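Local coordinates for protein profilin-1A (PDB 1ACF) that binds monomeric actin and so regulates actin polymerisation in the cytoskeleton, and also binds the phosphoinositide PIP2, which inhibits formation of IP3 and diacylglycerol, at residues A[8-13]-A[111-116]. Residues are numbered along the deposited sequence; the frame is centred on the assembly and turned at random.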
loop_
_atom_site.group_PDB
_atom_site.type_symbol
_atom_site.label_atom_id
_atom_site.label_comp_id
_atom_site.label_asym_id
_atom_site.label_seq_id
_atom_site.Cartn_x
_atom_site.Cartn_y
_atom_site.Cartn_z
ATOM N N THR A 8 -2.968 -9.451 11.187
ATOM C CA THR A 8 -4.358 -9.796 11.294
ATOM C C THR A 8 -5.366 -9.110 10.405
ATOM O O THR A 8 -6.262 -9.761 9.818
ATOM C CB THR A 8 -4.857 -9.566 12.798
ATOM O OG1 THR A 8 -3.850 -10.179 13.659
ATOM C CG2 THR A 8 -6.244 -10.149 13.005
ATOM N N ASN A 9 -5.299 -7.793 10.280
ATOM C CA ASN A 9 -6.352 -7.029 9.539
ATOM C C ASN A 9 -6.108 -6.973 8.070
ATOM O O ASN A 9 -7.037 -6.707 7.255
ATOM C CB ASN A 9 -6.565 -5.699 10.283
ATOM C CG ASN A 9 -7.122 -5.893 11.692
ATOM O OD1 ASN A 9 -8.262 -6.391 11.860
ATOM N ND2 ASN A 9 -6.359 -5.584 12.738
ATOM N N LEU A 10 -4.882 -7.238 7.656
ATOM C CA LEU A 10 -4.568 -7.238 6.222
ATOM C C LEU A 10 -4.275 -8.629 5.668
ATOM O O LEU A 10 -5.027 -9.203 4.901
ATOM C CB LEU A 10 -3.459 -6.194 5.982
ATOM C CG LEU A 10 -3.900 -4.739 5.815
ATOM C CD1 LEU A 10 -2.652 -3.862 5.669
ATOM C CD2 LEU A 10 -4.797 -4.565 4.623
ATOM N N VAL A 11 -3.142 -9.158 6.046
ATOM C CA VAL A 11 -2.603 -10.444 5.627
ATOM C C VAL A 11 -3.560 -11.544 6.118
ATOM O O VAL A 11 -4.014 -12.369 5.297
ATOM C CB VAL A 11 -1.131 -10.600 6.062
ATOM C CG1 VAL A 11 -0.722 -12.064 5.956
ATOM C CG2 VAL A 11 -0.162 -9.791 5.182
ATOM N N GLY A 12 -3.873 -11.476 7.401
ATOM C CA GLY A 12 -4.780 -12.409 8.005
ATOM C C GLY A 12 -6.085 -12.652 7.318
ATOM O O GLY A 12 -6.795 -13.661 7.619
ATOM N N THR A 13 -6.542 -11.777 6.465
ATOM C CA THR A 13 -7.820 -11.825 5.768
ATOM C C THR A 13 -7.800 -12.604 4.473
ATOM O O THR A 13 -8.876 -12.943 3.924
ATOM C CB THR A 13 -8.333 -10.332 5.452
ATOM O OG1 THR A 13 -7.616 -9.865 4.271
ATOM C CG2 THR A 13 -8.113 -9.468 6.672
ATOM N N ASN A 111 -10.877 -3.425 -2.050
ATOM C CA ASN A 111 -12.002 -3.235 -1.134
ATOM C C ASN A 111 -11.495 -3.482 0.274
ATOM O O ASN A 111 -11.904 -2.719 1.168
ATOM C CB ASN A 111 -13.282 -3.982 -1.492
ATOM C CG ASN A 111 -14.480 -3.412 -0.741
ATOM O OD1 ASN A 111 -14.632 -2.178 -0.714
ATOM N ND2 ASN A 111 -15.323 -4.201 -0.112
ATOM N N VAL A 112 -10.647 -4.459 0.539
ATOM C CA VAL A 112 -10.153 -4.646 1.918
ATOM C C VAL A 112 -9.224 -3.519 2.391
ATOM O O VAL A 112 -9.375 -3.117 3.574
ATOM C CB VAL A 112 -9.574 -6.059 2.107
ATOM C CG1 VAL A 112 -8.749 -6.150 3.373
ATOM C CG2 VAL A 112 -10.620 -7.168 2.019
ATOM N N VAL A 113 -8.256 -3.047 1.636
ATOM C CA VAL A 113 -7.314 -1.995 2.045
ATOM C C VAL A 113 -8.048 -0.641 2.234
ATOM O O VAL A 113 -7.864 -0.044 3.294
ATOM C CB VAL A 113 -6.110 -1.829 1.111
ATOM C CG1 VAL A 113 -5.059 -0.875 1.677
ATOM C CG2 VAL A 113 -5.470 -3.160 0.710
ATOM N N GLU A 114 -8.867 -0.273 1.290
ATOM C CA GLU A 114 -9.726 0.883 1.231
ATOM C C GLU A 114 -10.667 0.929 2.430
ATOM O O GLU A 114 -10.791 1.964 3.117
ATOM C CB GLU A 114 -10.536 0.956 -0.057
ATOM C CG GLU A 114 -9.788 1.277 -1.357
ATOM C CD GLU A 114 -9.241 2.634 -1.548
ATOM O OE1 GLU A 114 -9.561 3.425 -0.626
ATOM O OE2 GLU A 114 -8.552 3.089 -2.468
ATOM N N LYS A 115 -11.254 -0.181 2.836
ATOM C CA LYS A 115 -12.109 -0.235 4.021
ATOM C C LYS A 115 -11.311 -0.121 5.310
ATOM O O LYS A 115 -11.877 0.452 6.269
ATOM C CB LYS A 115 -12.916 -1.512 4.105
ATOM C CG LYS A 115 -14.278 -1.397 3.517
ATOM C CD LYS A 115 -14.425 -0.256 2.545
ATOM C CE LYS A 115 -15.928 -0.193 2.212
ATOM N NZ LYS A 115 -16.183 0.615 0.993
ATOM N N LEU A 116 -10.104 -0.673 5.410
ATOM C CA LEU A 116 -9.281 -0.589 6.614
ATOM C C LEU A 116 -8.798 0.893 6.754
ATOM O O LEU A 116 -8.510 1.288 7.862
ATOM C CB LEU A 116 -8.009 -1.455 6.586
ATOM C CG LEU A 116 -7.530 -2.244 7.760
ATOM C CD1 LEU A 116 -6.019 -2.288 7.985
ATOM C CD2 LEU A 116 -8.220 -1.899 9.037
#
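In the profilin fold the N-terminal and C-terminal helices lie side by side on one face of the antiparallel sheet, and Leu10, near the end of helix 2-11, meets Leu116, Val113 and Val112 of helix 106-121 in an apolar seam between them. The closest approach brings CD1 of Leu116 to within 3.9 Å of CG of Leu10, the two side chains crossing at a slant. The same methyl also reaches CB of Asn9, at 4.1 Å, and so lies against two successive residues of the N-terminal helix. One turn earlier on the partner helix, CD2 of Leu10 packs on CG2 of Val113 at 4.2 Å. Val113 continues the apolar packing down to the sheet, where it rests on Ile87, Val89 and Leu96. Helix 106-121 also carries Lys115, a residue of the actin-binding site, next to Leu116 in sequence. At the more open end, Val112 has CG1 anti to its backbone N (chi1 165°), a setting that directs this methyl at Thr13, 4.0 Å from OG1. That hydroxyl is already engaged: it also accepts a hydrogen bond from N of Ala15, and it donates to O of Leu10 over 2.7 Å, with a C=O...OG1 angle of 147° and OG1 tilted 22° from the carbonyl plane.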